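Local coordinates for cytoplasmic export protein 1 (Saccharomyces cerevisiae, PDB 3VWA) that may collect tRNA from nuclear export receptors at the nuclear pore complex and deliver aminoacylated tRNA to the translation machinery, at residues I209-M214 with K227-T232; D432-T437 with Q473-L478; T72-F77 with V87-V92; Q245-L250 with N286-E291. All coordinates share one frame; numbering follows the deposited sequence.

Contact 1 (I209-M214 with K227-T232); sequences IVNVNM and KRLENT
Leu229, whose side chain meets Asn211 across the contact, also presents the shortest polar bond here at its carbonyl: Thr232 OG1 lies 2.6 Å from Leu229 O, in the carbonyl plane and on a lone pair. Thr232 N donates to the same oxygen, so two bonds from one residue grip it. OG1 also takes a hydrogen bond from Trp208 NE1, which ties this turn to the residue preceding helix 209-216. Thr232 is the N-cap of the next helix, 233-237, directly after helix 222-231.

Between the helices, Asn211 is the central side chain. Its OD1 sits 3.3 Å from Arg228 CD, and Arg228 NH1 donates to OD1 over 3.4 Å, a weak bond although nearly straight at 170°. OD1 approaches the guanidinium at its edge, and the amide and guanidinium planes stand 86° apart, so the groups do not stack. The Arg228 chain, extended from CG to NE, brings the guanidinium beyond Asn211 to Met214, a selenomethionine, whose SE is 3.4 Å from NH1; the two chains meet at about a right angle.

The segments form an antiparallel helix pair, with axes at 167° and 10.3 Å apart, in the helical lobe of the kinase-like domain. Leu229, a buried residue, brings CD1 to 4.0 Å from Asn211 CB, the two side chains passing antiparallel. Trp208 and Trp235 touch Leu229 as well. Arg228 NE has a weak bond to Asn224 OD1, a second link on the guanidinium.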
# COMPACT_ATOMS: atom_id res chain seq x y z
N ILE A 209 22.33 25.89 -6.03
CA ILE A 209 21.92 27.07 -6.78
C ILE A 209 22.84 27.37 -7.96
O ILE A 209 22.38 27.61 -9.09
CB ILE A 209 21.71 28.32 -5.89
CG1 ILE A 209 20.30 28.30 -5.30
CG2 ILE A 209 21.87 29.58 -6.70
CD1 ILE A 209 20.08 29.30 -4.17
N VAL A 210 24.14 27.31 -7.74
CA VAL A 210 25.03 27.82 -8.77
C VAL A 210 25.12 26.79 -9.86
O VAL A 210 25.09 27.13 -11.06
CB VAL A 210 26.42 28.17 -8.23
CG1 VAL A 210 27.41 28.27 -9.38
CG2 VAL A 210 26.36 29.47 -7.43
N ASN A 211 25.26 25.54 -9.46
CA ASN A 211 25.36 24.46 -10.42
C ASN A 211 24.19 24.47 -11.39
O ASN A 211 24.38 24.44 -12.61
CB ASN A 211 25.54 23.12 -9.70
CG ASN A 211 26.90 23.02 -9.01
OD1 ASN A 211 27.91 23.41 -9.58
ND2 ASN A 211 26.93 22.52 -7.77
N VAL A 212 22.97 24.58 -10.87
CA VAL A 212 21.77 24.59 -11.71
C VAL A 212 21.76 25.78 -12.68
O VAL A 212 21.28 25.66 -13.83
CB VAL A 212 20.49 24.56 -10.85
CG1 VAL A 212 19.25 24.93 -11.64
CG2 VAL A 212 20.33 23.18 -10.21
N ASN A 213 22.27 26.93 -12.21
CA ASN A 213 22.34 28.13 -13.05
C ASN A 213 23.28 27.94 -14.20
O ASN A 213 23.00 28.37 -15.31
CB ASN A 213 22.80 29.33 -12.25
CG ASN A 213 21.68 29.96 -11.52
OD1 ASN A 213 20.52 29.74 -11.86
ND2 ASN A 213 22.00 30.75 -10.51
N MSE A 214 24.39 27.29 -13.92
CA MSE A 214 25.38 26.99 -14.92
C MSE A 214 24.77 26.19 -16.05
O MSE A 214 24.89 26.58 -17.21
CB MSE A 214 26.49 26.24 -14.21
CG MSE A 214 27.25 27.17 -13.26
SE MSE A 214 28.93 26.24 -12.80
CE MSE A 214 30.06 27.76 -12.17
N LYS A 227 28.98 15.44 -11.41
CA LYS A 227 30.09 15.34 -10.46
C LYS A 227 30.06 16.43 -9.39
O LYS A 227 30.55 16.21 -8.30
CB LYS A 227 31.45 15.37 -11.18
CG LYS A 227 31.48 14.51 -12.43
CD LYS A 227 32.88 14.02 -12.78
CE LYS A 227 32.79 12.96 -13.88
NZ LYS A 227 34.13 12.59 -14.43
N ARG A 228 29.51 17.61 -9.70
CA ARG A 228 29.49 18.72 -8.74
C ARG A 228 28.46 18.45 -7.66
O ARG A 228 28.73 18.54 -6.44
CB ARG A 228 29.20 20.05 -9.45
CG ARG A 228 30.37 20.50 -10.30
CD ARG A 228 30.00 21.59 -11.28
NE ARG A 228 31.18 22.18 -11.92
CZ ARG A 228 31.62 23.42 -11.72
NH1 ARG A 228 30.98 24.25 -10.91
NH2 ARG A 228 32.70 23.85 -12.36
N LEU A 229 27.27 18.09 -8.13
CA LEU A 229 26.14 17.77 -7.29
C LEU A 229 26.48 16.57 -6.40
O LEU A 229 26.20 16.58 -5.20
CB LEU A 229 24.94 17.47 -8.22
CG LEU A 229 23.65 18.30 -8.11
CD1 LEU A 229 23.88 19.80 -8.26
CD2 LEU A 229 22.55 17.83 -9.08
N GLU A 230 27.10 15.55 -6.99
CA GLU A 230 27.49 14.36 -6.24
C GLU A 230 28.40 14.71 -5.07
O GLU A 230 28.44 13.99 -4.06
CB GLU A 230 28.14 13.32 -7.13
CG GLU A 230 27.10 12.57 -7.96
CD GLU A 230 27.68 11.63 -9.00
OE1 GLU A 230 28.87 11.27 -8.92
OE2 GLU A 230 26.94 11.26 -9.92
N ASN A 231 29.09 15.84 -5.21
CA ASN A 231 29.98 16.30 -4.18
C ASN A 231 29.34 17.14 -3.09
O ASN A 231 29.93 17.32 -2.01
CB ASN A 231 31.16 17.04 -4.79
CG ASN A 231 32.47 16.38 -4.45
OD1 ASN A 231 32.77 15.28 -4.94
ND2 ASN A 231 33.25 17.03 -3.56
N THR A 232 28.14 17.64 -3.33
CA THR A 232 27.57 18.60 -2.41
C THR A 232 27.09 17.90 -1.13
O THR A 232 26.87 16.68 -1.11
CB THR A 232 26.42 19.34 -3.06
OG1 THR A 232 25.41 18.39 -3.44
CG2 THR A 232 26.92 20.09 -4.26

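Contact 2 (D432-T437 with Q473-L478); sequences DVEIRT and QVKPRL
Glu434 and Lys475 meet at a slant through their charged ends. Glu434 starts away from the neighbouring helix, but a bend at its second torsion (chi2 64°) turns the carboxylate back, while Lys475 reaches out fully extended. Lys475 NZ uses the syn lone pair of Glu434 OE1 at 3.0 Å, a salt bridge, with a weaker bond to OE2. Thr437 stands at about a right angle to both Lys475 and Pro476, its OG1 3.4 Å from Pro476 CG. That hydroxyl donates to Val433 O over 2.7 Å from above the carbonyl plane, and Thr437 N reaches the same oxygen from the opposite face. Val433 CG2 meets Pro476 CD at 3.8 Å, again crosswise, and also touches Gln473 CB. The Arg436 guanidinium turns its edge to Gln473 CG, 3.4 Å from NH1, and its NE pairs with Asp471.

The helix starts run nearly parallel, 10° apart with axes at 8.5 Å, consistent with neighbouring units of a HEAT-like solenoid, between the HEAT repeats 381-419 and 494-530. Arg477 pairs likewise with Asp510, resembling the Asp-Arg ladder of such repeats. Helix 394-407 touches Glu434 and Ile435 of helix 433-446, and helix 513-536 packs on Leu478 of helix 474-487.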
# COMPACT_ATOMS: atom_id res chain seq x y z
N ASP A 432 -7.16 -15.82 34.79
CA ASP A 432 -7.09 -14.36 34.82
C ASP A 432 -8.49 -13.68 34.92
O ASP A 432 -9.41 -13.98 34.14
CB ASP A 432 -6.31 -13.88 33.58
CG ASP A 432 -5.97 -12.41 33.64
OD1 ASP A 432 -4.83 -12.07 34.00
OD2 ASP A 432 -6.83 -11.58 33.28
N VAL A 433 -8.64 -12.76 35.89
CA VAL A 433 -9.90 -12.07 36.14
C VAL A 433 -10.27 -11.18 34.95
O VAL A 433 -11.46 -11.02 34.60
CB VAL A 433 -9.87 -11.26 37.47
CG1 VAL A 433 -8.86 -10.11 37.40
CG2 VAL A 433 -11.26 -10.70 37.81
N GLU A 434 -9.24 -10.61 34.33
CA GLU A 434 -9.46 -9.72 33.21
C GLU A 434 -10.15 -10.48 32.00
O GLU A 434 -11.10 -9.98 31.39
CB GLU A 434 -8.16 -9.00 32.89
CG GLU A 434 -8.28 -7.75 32.03
CD GLU A 434 -9.08 -6.63 32.70
OE1 GLU A 434 -9.12 -6.59 33.96
OE2 GLU A 434 -9.66 -5.80 31.97
N ILE A 435 -9.73 -11.71 31.78
CA ILE A 435 -10.24 -12.56 30.74
C ILE A 435 -11.63 -12.99 31.07
O ILE A 435 -12.49 -12.98 30.18
CB ILE A 435 -9.32 -13.79 30.50
CG1 ILE A 435 -7.97 -13.34 29.93
CG2 ILE A 435 -9.98 -14.81 29.54
CD1 ILE A 435 -6.95 -14.46 29.71
N ARG A 436 -11.87 -13.36 32.33
CA ARG A 436 -13.26 -13.62 32.80
C ARG A 436 -14.24 -12.47 32.60
O ARG A 436 -15.37 -12.70 32.13
CB ARG A 436 -13.32 -14.18 34.24
CG ARG A 436 -12.41 -15.45 34.39
CD ARG A 436 -12.75 -16.31 35.57
NE ARG A 436 -12.78 -15.55 36.83
CZ ARG A 436 -11.73 -15.21 37.58
NH1 ARG A 436 -11.94 -14.54 38.71
NH2 ARG A 436 -10.48 -15.55 37.21
N THR A 437 -13.80 -11.26 32.96
CA THR A 437 -14.57 -10.02 32.82
C THR A 437 -14.91 -9.80 31.33
O THR A 437 -16.09 -9.62 30.96
CB THR A 437 -13.78 -8.81 33.42
OG1 THR A 437 -13.42 -9.11 34.78
CG2 THR A 437 -14.60 -7.49 33.42
N GLN A 473 -14.47 -12.98 42.05
CA GLN A 473 -14.06 -11.60 41.95
C GLN A 473 -15.20 -10.68 41.56
O GLN A 473 -16.13 -11.12 40.89
CB GLN A 473 -12.89 -11.49 41.00
CG GLN A 473 -11.81 -12.49 41.36
CD GLN A 473 -11.14 -12.14 42.66
OE1 GLN A 473 -10.79 -10.99 42.87
NE2 GLN A 473 -10.95 -13.14 43.54
N VAL A 474 -15.14 -9.42 42.00
CA VAL A 474 -16.19 -8.43 41.77
C VAL A 474 -16.28 -7.99 40.31
O VAL A 474 -17.37 -7.72 39.80
CB VAL A 474 -16.05 -7.22 42.73
CG1 VAL A 474 -16.93 -6.02 42.34
CG2 VAL A 474 -16.40 -7.64 44.14
N LYS A 475 -15.15 -7.95 39.60
CA LYS A 475 -15.16 -7.34 38.28
C LYS A 475 -16.09 -8.06 37.26
O LYS A 475 -16.79 -7.38 36.53
CB LYS A 475 -13.75 -7.15 37.73
CG LYS A 475 -13.69 -6.16 36.55
CD LYS A 475 -12.24 -5.85 36.12
CE LYS A 475 -12.20 -4.72 35.08
NZ LYS A 475 -10.82 -4.25 34.74
N PRO A 476 -16.07 -9.41 37.21
CA PRO A 476 -16.92 -10.16 36.27
C PRO A 476 -18.41 -10.13 36.62
O PRO A 476 -19.26 -10.23 35.73
CB PRO A 476 -16.36 -11.58 36.33
CG PRO A 476 -14.91 -11.38 36.84
CD PRO A 476 -15.07 -10.29 37.85
N ARG A 477 -18.71 -9.93 37.90
CA ARG A 477 -20.09 -9.73 38.34
C ARG A 477 -20.60 -8.41 37.80
O ARG A 477 -21.68 -8.35 37.17
CB ARG A 477 -20.18 -9.83 39.87
CG ARG A 477 -19.35 -11.00 40.41
CD ARG A 477 -19.97 -11.67 41.62
NE ARG A 477 -19.99 -10.79 42.76
CZ ARG A 477 -19.01 -10.71 43.66
NH1 ARG A 477 -17.94 -11.49 43.56
NH2 ARG A 477 -19.09 -9.85 44.66
N LEU A 478 -19.81 -7.35 37.98
CA LEU A 478 -20.13 -6.04 37.41
C LEU A 478 -20.26 -6.08 35.89
O LEU A 478 -20.99 -5.30 35.31
CB LEU A 478 -19.01 -5.07 37.77
CG LEU A 478 -18.87 -4.73 39.27
CD1 LEU A 478 -17.62 -3.93 39.47
CD2 LEU A 478 -20.07 -3.99 39.84

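Contact 3 (T72-F77 with V87-V92); sequences TVLETF and VTERVV
Strand 73-77 pairs antiparallel with strand 85-89, the axes of the short paired segments running 170° apart, with a classic beta bulge in the first. Leu74 and Glu75 both face Val87, and the register shifts by one residue between the Val73-Thr88 and Glu75-Val87 pairs. Val87 O accepts from both bulge residues, from Leu74 N at 2.6 Å in its carbonyl plane and from Glu75 N at 3.2 Å, tilted from that plane. The backbone of Leu74 (phi -101°, psi -46°) fits the first position of such a bulge. On one side of it Val87 N returns a bond to Glu75 O at 2.9 Å; on the other, Glu89 N reaches Thr72 O at 3.0 Å.

Among the side chains, Leu74 is swung toward the partner strand, and its CD2 rests 3.5 Å from Thr88 C, against the backbone rather than a side chain. Thr72 and Glu89 run together in one direction, with Thr72 CB 3.5 Å from Glu89 CG. Val73 CG1 and Thr88 CG2 touch at 3.9 Å. Val87 CG2 comes to the edge of the Phe77 ring, 3.9 Å from CE2, and Phe11 meets the same ring edge-to-face.

This hairpin belongs to the sheet of the kinase-like N-terminal lobe, probably as strands β4 and β5. Strand 39-45 pairs with strand 85-89 on its other edge, helix 52-64 packs on Val73 and Thr76, and beyond Glu89 the chain passes to strand 92-93, which pairs with strand 136-138, consistent with a kinase hinge.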
# COMPACT_ATOMS: atom_id res chain seq x y z
N THR A 72 11.29 1.53 -21.33
CA THR A 72 11.91 0.29 -21.90
C THR A 72 10.97 -0.13 -23.03
O THR A 72 9.79 -0.48 -22.77
CB THR A 72 12.09 -0.81 -20.81
OG1 THR A 72 13.10 -0.40 -19.86
CG2 THR A 72 12.55 -2.19 -21.42
N VAL A 73 11.45 -0.06 -24.28
CA VAL A 73 10.54 -0.23 -25.39
C VAL A 73 10.34 -1.71 -25.66
O VAL A 73 11.27 -2.49 -25.53
CB VAL A 73 10.97 0.55 -26.65
CG1 VAL A 73 10.90 2.07 -26.42
CG2 VAL A 73 12.36 0.13 -27.12
N LEU A 74 9.12 -2.12 -25.96
CA LEU A 74 8.82 -3.54 -26.24
C LEU A 74 8.73 -3.77 -27.73
O LEU A 74 9.33 -4.71 -28.25
CB LEU A 74 7.55 -4.00 -25.51
CG LEU A 74 7.55 -4.57 -24.08
CD1 LEU A 74 8.88 -4.48 -23.34
CD2 LEU A 74 6.48 -3.85 -23.28
N GLU A 75 8.01 -2.90 -28.43
CA GLU A 75 7.87 -3.06 -29.86
C GLU A 75 7.47 -1.74 -30.52
O GLU A 75 6.85 -0.93 -29.87
CB GLU A 75 6.79 -4.12 -30.15
CG GLU A 75 7.01 -4.85 -31.47
CD GLU A 75 5.94 -5.88 -31.78
OE1 GLU A 75 5.93 -6.35 -32.93
OE2 GLU A 75 5.10 -6.21 -30.90
N THR A 76 7.81 -1.55 -31.80
CA THR A 76 7.36 -0.40 -32.59
C THR A 76 6.60 -0.80 -33.87
O THR A 76 6.80 -1.92 -34.40
CB THR A 76 8.52 0.54 -32.95
OG1 THR A 76 9.41 -0.11 -33.87
CG2 THR A 76 9.28 0.97 -31.71
N PHE A 77 5.72 0.12 -34.34
CA PHE A 77 4.91 -0.01 -35.58
C PHE A 77 4.87 1.32 -36.31
O PHE A 77 4.55 2.33 -35.69
CB PHE A 77 3.47 -0.36 -35.23
CG PHE A 77 3.35 -1.56 -34.36
CD1 PHE A 77 3.24 -2.84 -34.93
CD2 PHE A 77 3.42 -1.43 -32.97
CE1 PHE A 77 3.17 -3.96 -34.10
CE2 PHE A 77 3.36 -2.54 -32.16
CZ PHE A 77 3.22 -3.79 -32.71
N VAL A 87 5.44 0.91 -28.12
CA VAL A 87 4.86 0.18 -26.99
C VAL A 87 5.94 -0.10 -25.95
O VAL A 87 7.02 -0.68 -26.28
CB VAL A 87 4.17 -1.12 -27.43
CG1 VAL A 87 3.34 -1.67 -26.29
CG2 VAL A 87 3.27 -0.89 -28.64
N THR A 88 5.68 0.33 -24.71
CA THR A 88 6.76 0.27 -23.66
C THR A 88 6.23 -0.44 -22.48
O THR A 88 5.02 -0.74 -22.43
CB THR A 88 7.17 1.68 -23.15
OG1 THR A 88 6.04 2.30 -22.50
CG2 THR A 88 7.67 2.53 -24.29
N GLU A 89 7.09 -0.71 -21.50
CA GLU A 89 6.59 -1.15 -20.18
C GLU A 89 5.55 -0.11 -19.66
O GLU A 89 5.52 1.04 -20.06
CB GLU A 89 7.71 -1.39 -19.15
CG GLU A 89 9.03 -1.94 -19.67
CD GLU A 89 9.56 -3.17 -18.89
OE1 GLU A 89 10.40 -3.04 -17.96
OE2 GLU A 89 9.13 -4.30 -19.23
N ARG A 90 4.66 -0.55 -18.80
CA ARG A 90 3.67 0.34 -18.29
C ARG A 90 4.40 1.47 -17.58
O ARG A 90 5.18 1.24 -16.65
CB ARG A 90 2.77 -0.38 -17.31
CG ARG A 90 1.64 0.51 -16.80
CD ARG A 90 0.75 1.04 -17.93
NE ARG A 90 -0.21 0.04 -18.42
CZ ARG A 90 -1.35 -0.28 -17.80
NH1 ARG A 90 -2.14 -1.21 -18.32
NH2 ARG A 90 -1.69 0.33 -16.65
N VAL A 91 4.16 2.68 -18.03
CA VAL A 91 4.65 3.85 -17.35
C VAL A 91 3.48 4.77 -16.99
O VAL A 91 2.37 4.61 -17.51
CB VAL A 91 5.66 4.64 -18.18
CG1 VAL A 91 6.99 3.92 -18.22
CG2 VAL A 91 5.10 4.95 -19.58
N VAL A 92 3.78 5.73 -16.10
CA VAL A 92 2.83 6.71 -15.57
C VAL A 92 3.45 8.07 -15.84
O VAL A 92 4.63 8.30 -15.57
CB VAL A 92 2.55 6.47 -14.05
CG1 VAL A 92 1.71 7.60 -13.45
CG2 VAL A 92 1.76 5.18 -13.88

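Contact 4 (Q245-L250 with N286-E291); sequences QELREL and NFIIPE
Where the kinase-like domain gives way to the long helical part of the chain, the end of helix 239-248 packs on helix 283-303, with Leu247 and Phe287 at the centre. Leu247 CG stands over one face of the Phe287 ring, 4.0 Å from its centroid and 13° off the ring normal, a CH-pi contact. The point of touch is offset toward the rim, at CE1 and CZ. Phe287 reaches there because its ring carbon CG is anti to the backbone N (chi1 -157°), which directs the ring toward helix 239-248. Lys141, from the turn after strand 136-138, adds a cation-pi contact to the same ring.

The CD2 methyl of Leu247 also reaches Ile288 CG1 at 3.7 Å, the two chains crossing at about a right angle. Further along, Leu250 CD2 lies 3.6 Å from Glu291 CD, and Glu291 CB is close to the same methyl at 3.7 Å. The Glu291 chain, bent at chi2 (-68°), thus folds around the methyl. Its OE2 is bound to His251 NE2, which gives the carboxylate a polar partner in the residue directly after Leu250.

Helix 283-303 makes a wider pi-type turn at 286-288 and kinks at Pro290, whose nitrogen has no hydrogen to give. Helix 255-271 touches both Leu250 and Ile288.

Across the two segments the contact therefore rests on van der Waals packing and one CH-pi contact, with the Glu291 carboxylate lying against a leucine methyl while the bond to His251 satisfies its OE2.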
# COMPACT_ATOMS: atom_id res chain seq x y z
N GLN A 245 20.53 2.96 -3.97
CA GLN A 245 21.66 2.23 -4.46
C GLN A 245 21.81 0.81 -3.87
O GLN A 245 22.12 -0.13 -4.62
CB GLN A 245 22.95 3.05 -4.30
CG GLN A 245 24.19 2.38 -4.85
CD GLN A 245 25.49 3.07 -4.48
OE1 GLN A 245 25.54 4.29 -4.33
NE2 GLN A 245 26.55 2.27 -4.33
N GLU A 246 21.59 0.67 -2.56
CA GLU A 246 21.55 -0.63 -1.89
C GLU A 246 20.45 -1.49 -2.48
O GLU A 246 20.68 -2.65 -2.83
CB GLU A 246 21.25 -0.49 -0.38
CG GLU A 246 22.37 -0.00 0.50
CD GLU A 246 21.89 0.21 1.93
OE1 GLU A 246 21.78 -0.76 2.70
OE2 GLU A 246 21.61 1.38 2.28
N LEU A 247 19.26 -0.90 -2.62
CA LEU A 247 18.10 -1.59 -3.08
C LEU A 247 18.32 -2.18 -4.47
O LEU A 247 18.07 -3.37 -4.70
CB LEU A 247 16.92 -0.63 -3.13
CG LEU A 247 15.54 -1.19 -2.85
CD1 LEU A 247 15.53 -2.06 -1.60
CD2 LEU A 247 14.60 0.02 -2.67
N ARG A 248 18.79 -1.33 -5.39
CA ARG A 248 19.11 -1.73 -6.75
C ARG A 248 20.09 -2.88 -6.86
O ARG A 248 20.08 -3.55 -7.86
CB ARG A 248 19.79 -0.60 -7.48
CG ARG A 248 18.96 0.15 -8.47
CD ARG A 248 19.73 1.44 -8.72
NE ARG A 248 20.17 1.60 -10.09
CZ ARG A 248 21.14 2.44 -10.48
NH1 ARG A 248 21.44 2.53 -11.76
NH2 ARG A 248 21.80 3.18 -9.58
N GLU A 249 20.95 -3.04 -5.85
CA GLU A 249 22.00 -4.04 -5.84
C GLU A 249 21.58 -5.22 -5.00
O GLU A 249 22.36 -6.15 -4.78
CB GLU A 249 23.26 -3.43 -5.23
CG GLU A 249 24.07 -2.67 -6.26
CD GLU A 249 25.37 -2.10 -5.70
OE1 GLU A 249 25.90 -2.61 -4.68
OE2 GLU A 249 25.85 -1.14 -6.30
N LEU A 250 20.35 -5.19 -4.54
CA LEU A 250 19.89 -6.21 -3.62
C LEU A 250 20.21 -7.62 -4.12
O LEU A 250 20.68 -8.43 -3.36
CB LEU A 250 18.39 -6.06 -3.34
CG LEU A 250 17.83 -6.87 -2.19
CD1 LEU A 250 18.38 -6.47 -0.80
CD2 LEU A 250 16.31 -6.77 -2.19
N ASN A 286 5.87 -1.33 -5.15
CA ASN A 286 6.31 -2.36 -6.08
C ASN A 286 7.80 -2.64 -6.04
O ASN A 286 8.27 -3.44 -6.82
CB ASN A 286 5.91 -2.00 -7.53
CG ASN A 286 4.40 -1.81 -7.68
OD1 ASN A 286 3.61 -2.53 -7.08
ND2 ASN A 286 4.01 -0.79 -8.42
N PHE A 287 8.55 -2.00 -5.16
CA PHE A 287 9.96 -2.31 -5.05
C PHE A 287 10.22 -2.69 -3.62
O PHE A 287 10.53 -3.87 -3.32
CB PHE A 287 10.83 -1.10 -5.47
CG PHE A 287 12.22 -1.45 -5.91
CD1 PHE A 287 12.75 -2.72 -5.67
CD2 PHE A 287 13.04 -0.49 -6.53
CE1 PHE A 287 14.04 -3.03 -6.05
CE2 PHE A 287 14.33 -0.81 -6.93
CZ PHE A 287 14.83 -2.07 -6.69
N ILE A 288 10.06 -1.72 -2.71
CA ILE A 288 10.38 -1.99 -1.31
C ILE A 288 9.56 -3.14 -0.67
O ILE A 288 10.14 -4.10 -0.12
CB ILE A 288 10.35 -0.69 -0.44
CG1 ILE A 288 11.37 0.32 -0.96
CG2 ILE A 288 10.63 -1.02 1.00
CD1 ILE A 288 11.28 1.70 -0.32
N ILE A 289 8.24 -3.04 -0.72
CA ILE A 289 7.37 -4.02 -0.05
C ILE A 289 7.56 -5.48 -0.52
O ILE A 289 7.63 -6.38 0.30
CB ILE A 289 5.86 -3.64 -0.13
CG1 ILE A 289 5.51 -2.42 0.78
CG2 ILE A 289 5.03 -4.77 0.36
CD1 ILE A 289 4.09 -1.91 0.54
N PRO A 290 7.54 -5.74 -1.85
CA PRO A 290 7.73 -7.08 -2.29
C PRO A 290 9.11 -7.63 -1.95
O PRO A 290 9.19 -8.81 -1.63
CB PRO A 290 7.51 -7.02 -3.84
CG PRO A 290 7.23 -5.61 -4.19
CD PRO A 290 7.28 -4.77 -2.94
N GLU A 291 10.17 -6.82 -2.01
CA GLU A 291 11.49 -7.31 -1.55
C GLU A 291 11.53 -7.65 -0.05
O GLU A 291 12.07 -8.72 0.34
CB GLU A 291 12.63 -6.32 -1.89
CG GLU A 291 12.81 -6.04 -3.38
CD GLU A 291 13.32 -7.23 -4.21
OE1 GLU A 291 13.34 -8.40 -3.72
OE2 GLU A 291 13.71 -7.00 -5.37

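How the contacts relate
From the N terminus the contacts come in the order 3, 1, 4, 2, each closing before the next opens, so none nest or cross. Contact 3 closes a hairpin in the sheet of the small lobe, and contact 1 closes over 12 intervening residues, mostly helical, in the large lobe; their centres are 33 Å apart. Contact 4 closes over 35 intervening residues and ties the last part of the kinase-like domain to helix 283-303; its nearest atoms lie about 8 Å from contact 3 and 9 Å from contact 1. Contact 2 also closes over 35, but joins parallel helices of the repeat region, its centre 68 Å from that of contact 1, on the opposite side of the chain's centre.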